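Local coordinates for aminopeptidase N family protein (Idiomarina loihiensis L2TR, PDB 4FGM), which is a zinc-containing M61-family protein that probably acts as an aminopeptidase, with maleic acid bound in its metal-site pocket, at residues F459-Q464 / K582-P587; A384-L389 / V453-N458; C123-H128 / Y166-G171; Y4-I9 / F106-L111. All coordinates share one frame; numbering follows the deposited sequence.

Interaction 1. Residues F459-Q464 / K582-P587; sequences FGVMVQ and KGWLTP
W584 lies crosswise to both side chains it meets on the other segment, with F459 near its CB, at the root of the side chain, and V461 at the far rim of the indole. The F459 ring and the five-membered ring of W584 are inclined at 70° with centroids 6.0 Å apart, an oblique pairing. The nearest atoms there are CD2 of F459 and CB of W584, at 4.1 Å. V461 comes at the indole edge-on: its CG2 methyl lies close to the ring plane, 3.9 Å from CZ3 of W584. With CG opposite the backbone N (chi1 172°), W584 extends its six-membered ring to that methyl.

Within its own segment, CG of L585 sits over one face of the indole, displaced toward the rim. Helix 308-320 takes up the polar groups of this tail: Y312 OH bonds W584 NE1, while Y316 OH bonds W584 O. Ahead of V461, G460, with its positive phi, is the C-prime residue of a Schellman motif closing helix 453-457, after which strand 461-466 starts. No hydrogen bond spans the two segments. The contact therefore rests on buried carbon surface, and the indole N-H, which V461 and F459 cannot satisfy, is paid for by the hydroxyl of Y312 on helix 308-320.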
loop_
_atom_site.group_PDB
_atom_site.type_symbol
_atom_site.label_atom_id
_atom_site.label_comp_id
_atom_site.label_asym_id
_atom_site.label_seq_id
_atom_site.Cartn_x
_atom_site.Cartn_y
_atom_site.Cartn_z
ATOM N N PHE A 459 14.367 -13.281 -23.302
ATOM C CA PHE A 459 13.637 -14.332 -22.608
ATOM C C PHE A 459 12.427 -14.773 -23.403
ATOM O O PHE A 459 11.556 -15.467 -22.891
ATOM C CB PHE A 459 13.208 -13.878 -21.213
ATOM C CG PHE A 459 14.333 -13.836 -20.220
ATOM C CD1 PHE A 459 15.269 -12.809 -20.248
ATOM C CD2 PHE A 459 14.449 -14.820 -19.246
ATOM C CE1 PHE A 459 16.313 -12.767 -19.322
ATOM C CE2 PHE A 459 15.489 -14.788 -18.315
ATOM C CZ PHE A 459 16.418 -13.758 -18.350
ATOM N N GLY A 460 12.377 -14.362 -24.663
ATOM C CA GLY A 460 11.279 -14.754 -25.529
ATOM C C GLY A 460 9.990 -13.978 -25.358
ATOM O O GLY A 460 8.926 -14.449 -25.765
ATOM N N VAL A 461 10.077 -12.792 -24.765
ATOM C CA VAL A 461 8.893 -11.961 -24.566
ATOM C C VAL A 461 8.853 -10.800 -25.556
ATOM O O VAL A 461 9.768 -9.979 -25.608
ATOM C CB VAL A 461 8.839 -11.372 -23.147
ATOM C CG1 VAL A 461 7.513 -10.631 -22.952
ATOM C CG2 VAL A 461 9.003 -12.472 -22.116
HETATM N N MSE A 462 7.777 -10.736 -26.331
HETATM C CA MSE A 462 7.594 -9.682 -27.323
HETATM C C MSE A 462 6.826 -8.491 -26.742
HETATM O O MSE A 462 5.874 -8.669 -25.981
HETATM C CB MSE A 462 6.854 -10.259 -28.530
HETATM C CG MSE A 462 6.278 -9.235 -29.495
HETATM SE SE MSE A 462 5.389 -10.087 -30.990
HETATM C CE MSE A 462 3.846 -10.823 -30.090
ATOM N N VAL A 463 7.250 -7.280 -27.095
ATOM C CA VAL A 463 6.588 -6.068 -26.619
ATOM C C VAL A 463 6.046 -5.227 -27.774
ATOM O O VAL A 463 6.800 -4.788 -28.643
ATOM C CB VAL A 463 7.543 -5.160 -25.814
ATOM C CG1 VAL A 463 6.796 -3.910 -25.356
ATOM C CG2 VAL A 463 8.105 -5.907 -24.620
ATOM N N GLN A 464 4.739 -5.000 -27.782
ATOM C CA GLN A 464 4.141 -4.177 -28.818
ATOM C C GLN A 464 3.278 -3.099 -28.180
ATOM O O GLN A 464 2.475 -3.385 -27.295
ATOM C CB GLN A 464 3.330 -5.039 -29.791
ATOM C CG GLN A 464 2.275 -5.927 -29.168
ATOM C CD GLN A 464 1.999 -7.157 -30.020
ATOM O OE1 GLN A 464 2.030 -7.094 -31.251
ATOM N NE2 GLN A 464 1.719 -8.282 -29.367
ATOM N N LYS A 582 13.592 -19.789 -19.847
ATOM C CA LYS A 582 14.575 -20.298 -18.899
ATOM C C LYS A 582 14.082 -20.322 -17.456
ATOM O O LYS A 582 14.833 -20.003 -16.531
ATOM C CB LYS A 582 15.863 -19.473 -18.970
ATOM C CG LYS A 582 17.029 -20.167 -19.654
ATOM C CD LYS A 582 17.129 -19.801 -21.126
ATOM C CE LYS A 582 18.502 -20.172 -21.699
ATOM N NZ LYS A 582 18.791 -21.638 -21.656
ATOM N N GLY A 583 12.822 -20.695 -17.260
ATOM C CA GLY A 583 12.290 -20.764 -15.909
ATOM C C GLY A 583 11.839 -19.465 -15.260
ATOM O O GLY A 583 11.319 -19.488 -14.144
ATOM N N TRP A 584 12.040 -18.328 -15.919
ATOM C CA TRP A 584 11.588 -17.075 -15.331
ATOM C C TRP A 584 10.070 -17.133 -15.282
ATOM O O TRP A 584 9.449 -16.658 -14.332
ATOM C CB TRP A 584 12.030 -15.881 -16.163
ATOM C CG TRP A 584 11.414 -14.607 -15.696
ATOM C CD1 TRP A 584 11.426 -14.110 -14.425
ATOM C CD2 TRP A 584 10.697 -13.656 -16.493
ATOM N NE1 TRP A 584 10.759 -12.906 -14.379
ATOM C CE2 TRP A 584 10.299 -12.605 -15.633
ATOM C CE3 TRP A 584 10.346 -13.591 -17.847
ATOM C CZ2 TRP A 584 9.575 -11.499 -16.087
ATOM C CZ3 TRP A 584 9.625 -12.492 -18.298
ATOM C CH2 TRP A 584 9.246 -11.462 -17.418
ATOM N N LEU A 585 9.483 -17.718 -16.319
ATOM C CA LEU A 585 8.039 -17.885 -16.398
ATOM C C LEU A 585 7.757 -19.317 -16.839
ATOM O O LEU A 585 8.589 -19.951 -17.484
ATOM C CB LEU A 585 7.417 -16.908 -17.406
ATOM C CG LEU A 585 7.532 -15.405 -17.143
ATOM C CD1 LEU A 585 6.800 -14.640 -18.240
ATOM C CD2 LEU A 585 6.951 -15.073 -15.782
ATOM N N THR A 586 6.583 -19.817 -16.480
ATOM C CA THR A 586 6.173 -21.165 -16.839
ATOM C C THR A 586 5.010 -21.086 -17.823
ATOM O O THR A 586 3.922 -20.635 -17.473
ATOM C CB THR A 586 5.723 -21.946 -15.596
ATOM O OG1 THR A 586 6.826 -22.084 -14.693
ATOM C CG2 THR A 586 5.203 -23.318 -15.990
ATOM N N PRO A 587 5.226 -21.525 -19.069
ATOM C CA PRO A 587 4.198 -21.504 -20.116
ATOM C C PRO A 587 3.094 -22.542 -19.921
ATOM O O PRO A 587 3.307 -23.445 -19.084
ATOM C CB PRO A 587 5.004 -21.754 -21.379
ATOM C CG PRO A 587 6.054 -22.708 -20.894
ATOM C CD PRO A 587 6.492 -22.071 -19.590
#

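Interaction 2. Residues A384-L389 / V453-N458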
loop_
_atom_site.group_PDB
_atom_site.type_symbol
_atom_site.label_atom_id
_atom_site.label_comp_id
_atom_site.label_asym_id
_atom_site.label_seq_id
_atom_site.Cartn_x
_atom_site.Cartn_y
_atom_site.Cartn_z
ATOM N N ALA A 384 13.231 -3.710 -10.475
ATOM C CA ALA A 384 13.343 -5.069 -9.952
ATOM C C ALA A 384 13.281 -6.072 -11.100
ATOM O O ALA A 384 14.031 -7.043 -11.123
ATOM C CB ALA A 384 12.215 -5.348 -8.943
ATOM N N LEU A 385 12.378 -5.834 -12.049
ATOM C CA LEU A 385 12.232 -6.714 -13.205
ATOM C C LEU A 385 13.544 -6.772 -13.971
ATOM O O LEU A 385 13.999 -7.845 -14.371
ATOM C CB LEU A 385 11.146 -6.194 -14.145
ATOM C CG LEU A 385 11.133 -6.833 -15.538
ATOM C CD1 LEU A 385 10.550 -8.239 -15.455
ATOM C CD2 LEU A 385 10.323 -5.968 -16.492
ATOM N N SER A 386 14.143 -5.602 -14.172
ATOM C CA SER A 386 15.397 -5.495 -14.902
ATOM C C SER A 386 16.512 -6.268 -14.206
ATOM O O SER A 386 17.203 -7.069 -14.833
ATOM C CB SER A 386 15.800 -4.027 -15.045
ATOM O OG SER A 386 14.773 -3.272 -15.664
ATOM N N LEU A 387 16.680 -6.030 -12.908
ATOM C CA LEU A 387 17.718 -6.709 -12.140
ATOM C C LEU A 387 17.563 -8.227 -12.187
ATOM O O LEU A 387 18.542 -8.954 -12.354
ATOM C CB LEU A 387 17.701 -6.237 -10.684
ATOM C CG LEU A 387 18.093 -4.788 -10.390
ATOM C CD1 LEU A 387 17.903 -4.504 -8.904
ATOM C CD2 LEU A 387 19.543 -4.546 -10.789
ATOM N N ASP A 388 16.336 -8.707 -12.048
ATOM C CA ASP A 388 16.097 -10.142 -12.072
ATOM C C ASP A 388 16.540 -10.736 -13.410
ATOM O O ASP A 388 17.206 -11.767 -13.454
ATOM C CB ASP A 388 14.613 -10.436 -11.829
ATOM C CG ASP A 388 14.375 -11.836 -11.289
ATOM O OD1 ASP A 388 15.361 -12.554 -11.020
ATOM O OD2 ASP A 388 13.198 -12.216 -11.124
ATOM N N LEU A 389 16.171 -10.077 -14.500
ATOM C CA LEU A 389 16.533 -10.547 -15.831
ATOM C C LEU A 389 18.029 -10.401 -16.100
ATOM O O LEU A 389 18.661 -11.303 -16.648
ATOM C CB LEU A 389 15.719 -9.787 -16.881
ATOM C CG LEU A 389 14.429 -10.461 -17.380
ATOM C CD1 LEU A 389 13.816 -11.350 -16.318
ATOM C CD2 LEU A 389 13.453 -9.391 -17.822
ATOM N N VAL A 453 12.819 -3.742 -23.483
ATOM C CA VAL A 453 12.492 -4.452 -24.714
ATOM C C VAL A 453 13.528 -5.521 -25.058
ATOM O O VAL A 453 13.178 -6.676 -25.305
ATOM C CB VAL A 453 12.371 -3.477 -25.909
ATOM C CG1 VAL A 453 11.873 -4.225 -27.135
ATOM C CG2 VAL A 453 11.427 -2.339 -25.560
ATOM N N GLU A 454 14.799 -5.126 -25.072
ATOM C CA GLU A 454 15.884 -6.044 -25.391
ATOM C C GLU A 454 15.958 -7.138 -24.328
ATOM O O GLU A 454 16.031 -8.328 -24.643
ATOM C CB GLU A 454 17.206 -5.271 -25.466
ATOM C CG GLU A 454 18.393 -6.102 -25.939
ATOM C CD GLU A 454 19.613 -5.256 -26.270
ATOM O OE1 GLU A 454 19.515 -4.410 -27.185
ATOM O OE2 GLU A 454 20.666 -5.435 -25.619
ATOM N N LEU A 455 15.919 -6.718 -23.068
ATOM C CA LEU A 455 15.977 -7.620 -21.923
ATOM C C LEU A 455 14.897 -8.697 -21.988
ATOM O O LEU A 455 15.168 -9.868 -21.740
ATOM C CB LEU A 455 15.822 -6.803 -20.638
ATOM C CG LEU A 455 16.785 -7.014 -19.470
ATOM C CD1 LEU A 455 18.149 -7.466 -19.964
ATOM C CD2 LEU A 455 16.906 -5.704 -18.703
ATOM N N LEU A 456 13.674 -8.296 -22.322
ATOM C CA LEU A 456 12.550 -9.230 -22.413
ATOM C C LEU A 456 12.632 -10.114 -23.654
ATOM O O LEU A 456 12.130 -11.243 -23.666
ATOM C CB LEU A 456 11.227 -8.458 -22.413
ATOM C CG LEU A 456 10.857 -7.834 -21.066
ATOM C CD1 LEU A 456 9.902 -6.662 -21.257
ATOM C CD2 LEU A 456 10.248 -8.911 -20.172
ATOM N N GLN A 457 13.260 -9.588 -24.698
ATOM C CA GLN A 457 13.418 -10.321 -25.940
ATOM C C GLN A 457 14.336 -11.510 -25.665
ATOM O O GLN A 457 14.130 -12.605 -26.190
ATOM C CB GLN A 457 14.023 -9.406 -27.006
ATOM C CG GLN A 457 13.430 -9.602 -28.388
ATOM C CD GLN A 457 13.763 -8.459 -29.326
ATOM O OE1 GLN A 457 14.924 -8.243 -29.672
ATOM N NE2 GLN A 457 12.742 -7.714 -29.737
ATOM N N ASN A 458 15.340 -11.288 -24.821
ATOM C CA ASN A 458 16.278 -12.338 -24.467
ATOM C C ASN A 458 15.605 -13.488 -23.735
ATOM O O ASN A 458 16.204 -14.548 -23.555
ATOM C CB ASN A 458 17.414 -11.779 -23.608
ATOM C CG ASN A 458 18.427 -11.010 -24.423
ATOM O OD1 ASN A 458 18.874 -11.478 -25.471
ATOM N ND2 ASN A 458 18.806 -9.830 -23.943
#
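L389 and L455 meet in a helix-helix packing contact that sets the short helix 453-457 against the long helix 378-394, within the helical part of the chain that follows the zinc-binding helix. The two short axes cross at 44° and pass 10.4 Å apart at their closest, with L389 and L455 the residues in register, their CA atoms separated by 6.8 Å. No hydrogen bond links the segments, and what joins them is mostly leucine against leucine, with S386 adding backbone and CB carbon.

CB of L389 and CG of L455 lie 3.9 Å apart, so the first helix presents the root of its leucine to the branch point of the other. One branch of L389 meets L456: the two side chains cross at a slant and touch through their CD2 methyls, 4.0 Å apart. The other methyl of L389, CD1, faces W584. L456 leaves its helix at an angle to the facing segment, and it is the outer part of the chain, with CG opposite the carbonyl carbon (chi1 -72°), that reaches L389.

One turn before L389, S386 offers carbon rather than its hydroxyl. Its OG is occupied within its own helix by a hydrogen bond to L382 O. F439 of helix 437-445 touches S386 and L387, while L455 is also packed against M390 and L393 farther along helix 378-394. The CD2 methyl of L455 settles on the backbone of S386, 4.1 Å from its CA, with the CB of S386 only slightly farther, at 4.2 Å.

Interaction 3. Residues C123-H128 / Y166-G171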
loop_
_atom_site.group_PDB
_atom_site.type_symbol
_atom_site.label_atom_id
_atom_site.label_comp_id
_atom_site.label_asym_id
_atom_site.label_seq_id
_atom_site.Cartn_x
_atom_site.Cartn_y
_atom_site.Cartn_z
ATOM N N CYS A 123 5.112 -2.631 27.217
ATOM C CA CYS A 123 3.781 -2.047 27.230
ATOM C C CYS A 123 2.732 -3.136 27.334
ATOM O O CYS A 123 2.716 -4.076 26.545
ATOM C CB CYS A 123 3.541 -1.237 25.957
ATOM S SG CYS A 123 4.539 0.261 25.826
ATOM N N GLU A 124 1.866 -3.018 28.330
ATOM C CA GLU A 124 0.802 -3.987 28.505
ATOM C C GLU A 124 -0.476 -3.334 28.021
ATOM O O GLU A 124 -0.685 -2.136 28.216
ATOM C CB GLU A 124 0.686 -4.392 29.973
ATOM C CG GLU A 124 1.436 -5.667 30.290
ATOM C CD GLU A 124 1.453 -6.004 31.772
ATOM O OE1 GLU A 124 0.446 -5.737 32.465
ATOM O OE2 GLU A 124 2.477 -6.552 32.235
ATOM N N LEU A 125 -1.323 -4.117 27.371
ATOM C CA LEU A 125 -2.573 -3.590 26.853
ATOM C C LEU A 125 -3.719 -4.490 27.283
ATOM O O LEU A 125 -3.727 -5.683 26.999
ATOM C CB LEU A 125 -2.504 -3.485 25.317
ATOM C CG LEU A 125 -3.639 -2.773 24.570
ATOM C CD1 LEU A 125 -3.168 -2.364 23.185
ATOM C CD2 LEU A 125 -4.837 -3.685 24.464
ATOM N N HIS A 126 -4.683 -3.907 27.979
ATOM C CA HIS A 126 -5.838 -4.649 28.453
ATOM C C HIS A 126 -7.046 -4.212 27.627
ATOM O O HIS A 126 -7.533 -3.093 27.790
ATOM C CB HIS A 126 -6.067 -4.340 29.934
ATOM C CG HIS A 126 -4.810 -4.340 30.752
ATOM N ND1 HIS A 126 -4.233 -5.494 31.242
ATOM C CD2 HIS A 126 -3.993 -3.325 31.131
ATOM C CE1 HIS A 126 -3.120 -5.190 31.886
ATOM N NE2 HIS A 126 -2.951 -3.880 31.833
ATOM N N LEU A 127 -7.514 -5.085 26.737
ATOM C CA LEU A 127 -8.669 -4.783 25.894
ATOM C C LEU A 127 -9.945 -5.302 26.548
ATOM O O LEU A 127 -10.151 -6.514 26.647
ATOM C CB LEU A 127 -8.523 -5.438 24.515
ATOM C CG LEU A 127 -8.942 -4.669 23.256
ATOM C CD1 LEU A 127 -9.527 -5.655 22.270
ATOM C CD2 LEU A 127 -9.950 -3.598 23.565
ATOM N N HIS A 128 -10.802 -4.378 26.975
ATOM C CA HIS A 128 -12.064 -4.722 27.623
ATOM C C HIS A 128 -13.180 -4.807 26.586
ATOM O O HIS A 128 -13.220 -4.020 25.631
ATOM C CB HIS A 128 -12.406 -3.663 28.681
ATOM C CG HIS A 128 -11.345 -3.499 29.725
ATOM N ND1 HIS A 128 -11.266 -4.304 30.842
ATOM C CD2 HIS A 128 -10.274 -2.672 29.785
ATOM C CE1 HIS A 128 -10.193 -3.982 31.541
ATOM N NE2 HIS A 128 -9.572 -2.995 30.921
ATOM N N TYR A 166 1.035 -3.521 16.224
ATOM C CA TYR A 166 0.076 -4.615 16.314
ATOM C C TYR A 166 -1.325 -4.038 16.192
ATOM O O TYR A 166 -1.879 -3.546 17.168
ATOM C CB TYR A 166 0.179 -5.364 17.660
ATOM C CG TYR A 166 1.485 -6.071 17.917
ATOM C CD1 TYR A 166 2.337 -5.644 18.932
ATOM C CD2 TYR A 166 1.864 -7.178 17.156
ATOM C CE1 TYR A 166 3.539 -6.299 19.188
ATOM C CE2 TYR A 166 3.060 -7.846 17.398
ATOM C CZ TYR A 166 3.897 -7.403 18.418
ATOM O OH TYR A 166 5.085 -8.061 18.673
ATOM N N PRO A 167 -1.906 -4.051 14.984
ATOM C CA PRO A 167 -3.264 -3.500 14.879
ATOM C C PRO A 167 -4.263 -4.485 15.475
ATOM O O PRO A 167 -3.946 -5.658 15.640
ATOM C CB PRO A 167 -3.451 -3.310 13.372
ATOM C CG PRO A 167 -2.547 -4.378 12.773
ATOM C CD PRO A 167 -1.313 -4.265 13.650
ATOM N N PHE A 168 -5.455 -4.000 15.809
ATOM C CA PHE A 168 -6.508 -4.838 16.387
ATOM C C PHE A 168 -7.785 -4.746 15.549
ATOM O O PHE A 168 -8.142 -3.673 15.050
ATOM C CB PHE A 168 -6.854 -4.395 17.823
ATOM C CG PHE A 168 -5.924 -4.921 18.884
ATOM C CD1 PHE A 168 -4.620 -4.443 18.996
ATOM C CD2 PHE A 168 -6.363 -5.887 19.790
ATOM C CE1 PHE A 168 -3.767 -4.904 20.006
ATOM C CE2 PHE A 168 -5.520 -6.357 20.803
ATOM C CZ PHE A 168 -4.218 -5.869 20.908
ATOM N N LEU A 169 -8.470 -5.875 15.410
ATOM C CA LEU A 169 -9.725 -5.946 14.670
ATOM C C LEU A 169 -10.731 -6.684 15.556
ATOM O O LEU A 169 -10.461 -7.790 16.032
ATOM C CB LEU A 169 -9.527 -6.705 13.349
ATOM C CG LEU A 169 -10.772 -6.916 12.478
ATOM C CD1 LEU A 169 -11.432 -5.569 12.200
ATOM C CD2 LEU A 169 -10.387 -7.600 11.166
ATOM N N ILE A 170 -11.880 -6.065 15.792
ATOM C CA ILE A 170 -12.899 -6.682 16.620
ATOM C C ILE A 170 -14.262 -6.673 15.933
ATOM O O ILE A 170 -14.536 -5.816 15.105
ATOM C CB ILE A 170 -13.004 -5.966 17.995
ATOM C CG1 ILE A 170 -13.294 -4.478 17.804
ATOM C CG2 ILE A 170 -11.703 -6.127 18.759
ATOM C CD1 ILE A 170 -13.404 -3.701 19.111
ATOM N N GLY A 171 -15.113 -7.635 16.276
ATOM C CA GLY A 171 -16.430 -7.692 15.674
ATOM C C GLY A 171 -16.902 -9.118 15.495
ATOM O O GLY A 171 -16.411 -10.027 16.162
#
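Aliphatic-on-aromatic packing dominates here: L125 and L127 reach toward the ring of F168 from the strand opposite. CD1 of L125 lies 4.1 Å from CE1 of F168, and CD1 of L127 is 4.0 Å from CD2 of F168, so the methyls are placed at different corners of the ring. Both approach it obliquely. L125 and F168 come from opposing directions, whereas L127 and F168 slide past one another. For L125, an extended chain with CG opposite the backbone N (chi1 -172°) carries the methyl out to the ring.

The F168 ring has aromatic company as well. F106 meets it with nearly parallel planes, and F155 meets it edge-to-face.

Such facing side chains pack between strands of the beta-rich M61 N-terminal domain. Strands 123-127 and 168-171 are not hydrogen-bonded neighbours: they run in nearly the same direction, 12° apart, with their axes 11.7 Å from each other and the side chains filling the gap between. Strand 123-127 takes its backbone bonds from strands 2-10 and 153-157, while 168-171 pairs with 103-106 and 137-140.

Purely aliphatic contact is confined to L127 and I170, which cross at a slant. The same CD1 of L127 that touches the phenylalanine lies 4.2 Å from CG2 of I170, and V138 of strand 137-140 packs on both residues.

Interaction 4. Residues Y4-I9 / F106-L111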
loop_
_atom_site.group_PDB
_atom_site.type_symbol
_atom_site.label_atom_id
_atom_site.label_comp_id
_atom_site.label_asym_id
_atom_site.label_seq_id
_atom_site.Cartn_x
_atom_site.Cartn_y
_atom_site.Cartn_z
ATOM N N TYR A 4 -1.817 0.089 29.503
ATOM C CA TYR A 4 -2.861 0.726 28.712
ATOM C C TYR A 4 -4.172 -0.042 28.823
ATOM O O TYR A 4 -4.202 -1.250 28.624
ATOM C CB TYR A 4 -2.446 0.776 27.236
ATOM C CG TYR A 4 -1.250 1.650 26.942
ATOM C CD1 TYR A 4 -1.401 3.008 26.690
ATOM C CD2 TYR A 4 0.033 1.116 26.903
ATOM C CE1 TYR A 4 -0.304 3.814 26.402
ATOM C CE2 TYR A 4 1.136 1.915 26.618
ATOM C CZ TYR A 4 0.961 3.261 26.369
ATOM O OH TYR A 4 2.051 4.058 26.098
ATOM N N ASP A 5 -5.250 0.657 29.153
ATOM C CA ASP A 5 -6.565 0.027 29.230
ATOM C C ASP A 5 -7.441 0.627 28.146
ATOM O O ASP A 5 -7.641 1.844 28.109
ATOM C CB ASP A 5 -7.224 0.253 30.589
ATOM C CG ASP A 5 -6.767 -0.742 31.617
ATOM O OD1 ASP A 5 -5.773 -0.454 32.319
ATOM O OD2 ASP A 5 -7.392 -1.823 31.705
ATOM N N ILE A 6 -7.949 -0.222 27.259
ATOM C CA ILE A 6 -8.804 0.251 26.177
ATOM C C ILE A 6 -10.173 -0.402 26.186
ATOM O O ILE A 6 -10.306 -1.626 26.350
ATOM C CB ILE A 6 -8.166 -0.005 24.791
ATOM C CG1 ILE A 6 -6.841 0.749 24.669
ATOM C CG2 ILE A 6 -9.111 0.453 23.700
ATOM C CD1 ILE A 6 -6.056 0.398 23.415
ATOM N N THR A 7 -11.194 0.424 26.003
ATOM C CA THR A 7 -12.556 -0.075 25.965
ATOM C C THR A 7 -13.334 0.621 24.859
ATOM O O THR A 7 -13.317 1.847 24.762
ATOM C CB THR A 7 -13.287 0.174 27.320
ATOM O OG1 THR A 7 -12.550 -0.438 28.386
ATOM C CG2 THR A 7 -14.692 -0.405 27.290
ATOM N N PRO A 8 -13.990 -0.153 23.981
ATOM C CA PRO A 8 -14.780 0.447 22.899
ATOM C C PRO A 8 -16.060 0.839 23.634
ATOM O O PRO A 8 -17.072 0.149 23.542
ATOM C CB PRO A 8 -15.014 -0.725 21.944
ATOM C CG PRO A 8 -13.901 -1.676 22.259
ATOM C CD PRO A 8 -13.812 -1.595 23.757
ATOM N N ILE A 9 -16.002 1.944 24.368
ATOM C CA ILE A 9 -17.116 2.382 25.198
ATOM C C ILE A 9 -18.383 2.919 24.544
ATOM O O ILE A 9 -19.478 2.720 25.068
ATOM C CB ILE A 9 -16.624 3.434 26.243
ATOM C CG1 ILE A 9 -17.602 3.506 27.414
ATOM C CG2 ILE A 9 -16.472 4.807 25.590
ATOM C CD1 ILE A 9 -17.583 2.266 28.293
ATOM N N PHE A 106 -8.297 -0.645 15.061
ATOM C CA PHE A 106 -7.423 0.415 15.552
ATOM C C PHE A 106 -5.942 0.083 15.566
ATOM O O PHE A 106 -5.539 -1.073 15.702
ATOM C CB PHE A 106 -7.845 0.897 16.958
ATOM C CG PHE A 106 -7.672 -0.131 18.063
ATOM C CD1 PHE A 106 -8.742 -0.922 18.471
ATOM C CD2 PHE A 106 -6.444 -0.292 18.702
ATOM C CE1 PHE A 106 -8.602 -1.845 19.509
ATOM C CE2 PHE A 106 -6.288 -1.212 19.740
ATOM C CZ PHE A 106 -7.372 -1.996 20.142
ATOM N N ASN A 107 -5.146 1.133 15.407
ATOM C CA ASN A 107 -3.698 1.057 15.446
ATOM C C ASN A 107 -3.362 1.832 16.709
ATOM O O ASN A 107 -3.956 2.883 16.978
ATOM C CB ASN A 107 -3.090 1.761 14.236
ATOM C CG ASN A 107 -3.237 0.960 12.965
ATOM O OD1 ASN A 107 -2.524 -0.024 12.749
ATOM N ND2 ASN A 107 -4.174 1.367 12.119
ATOM N N ASN A 108 -2.411 1.337 17.485
ATOM C CA ASN A 108 -2.068 2.017 18.716
ATOM C C ASN A 108 -1.387 3.364 18.538
ATOM O O ASN A 108 -1.213 4.109 19.506
ATOM C CB ASN A 108 -1.289 1.068 19.620
ATOM C CG ASN A 108 -2.161 -0.082 20.097
ATOM O OD1 ASN A 108 -3.268 0.147 20.570
ATOM N ND2 ASN A 108 -1.679 -1.317 19.961
ATOM N N THR A 109 -1.017 3.689 17.302
ATOM C CA THR A 109 -0.432 5.001 17.020
ATOM C C THR A 109 -1.548 6.024 17.227
ATOM O O THR A 109 -1.287 7.194 17.477
ATOM C CB THR A 109 0.038 5.141 15.554
ATOM O OG1 THR A 109 -0.821 4.368 14.707
ATOM C CG2 THR A 109 1.491 4.700 15.388
ATOM N N SER A 110 -2.796 5.573 17.116
ATOM C CA SER A 110 -3.950 6.454 17.288
ATOM C C SER A 110 -4.544 6.427 18.695
ATOM O O SER A 110 -5.137 7.404 19.134
ATOM C CB SER A 110 -5.064 6.095 16.288
ATOM O OG SER A 110 -4.757 6.533 14.980
ATOM N N LEU A 111 -4.387 5.312 19.397
ATOM C CA LEU A 111 -4.970 5.187 20.730
ATOM C C LEU A 111 -4.060 5.325 21.950
ATOM O O LEU A 111 -4.491 5.819 22.989
ATOM C CB LEU A 111 -5.719 3.852 20.830
ATOM C CG LEU A 111 -7.186 3.845 20.372
ATOM C CD1 LEU A 111 -7.289 4.281 18.923
ATOM C CD2 LEU A 111 -7.767 2.467 20.556
#
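F106 is the first residue of its segment to meet I6, whose CD1 is the common point of the whole contact. The phenylalanine has its CG between the backbone N and the carbonyl carbon (chi1 67°), and this torsion swings the ring toward strand 2-10, where CE2 of F106 lies 4.0 Å from CD1 of I6. The methyl approaches the ring obliquely. F16 of strand 15-22 packs near both residues.

N108 brings its amide to the same methyl, OD1 standing 4.0 Å from CD1 of I6. That is a van der Waals approach only; the other end of the amide, ND2, is held by a hydrogen bond to L163 O.

Here the chain turns. S110 N bonds N107 O at 2.9 Å, and a longer, weak bond from L111 N to the same oxygen makes the helical turn around 108-111 a loosely bonded one.

L111 finishes the turn and crosses I6 at about a right angle. Its CD2 touches two branches of the isoleucine, CD1 at 3.9 Å and CG2 at 4.0 Å. The same methyl also rests 3.5 Å above one face of the F106 ring, toward its rim, so that I6 CD1, the ring and the leucine methyl all adjoin.

Strand 2-10, which contributes I6, runs between strands 15-22 and 123-127; the 106-111 segment leads off the end of strand 103-106, with A97 of strand 97-99 touching F106 and L111, and L125 of strand 123-127 touching I6 and N108.

How the interactions relate
The four contacts fall into two pairs at opposite sides of the chain's centre. Interactions 1 and 2, with centres about 10 Å apart, share one core: W584 CZ2 lies 3.5 Å from L385 CD1, and F459 CE1 is 3.6 Å from L389 CG. Interactions 3 and 4, about 7 Å apart between centres, join through neighbouring strands 123-127 and 2-10, where H128 NE2 and D5 OD2 are 2.6 Å apart, a probable hydrogen bond. Centres of the two pairs are 45 to 49 Å apart. None of the four belongs to the zinc site of H273, H277 and E307 or to the maleic acid pocket around it.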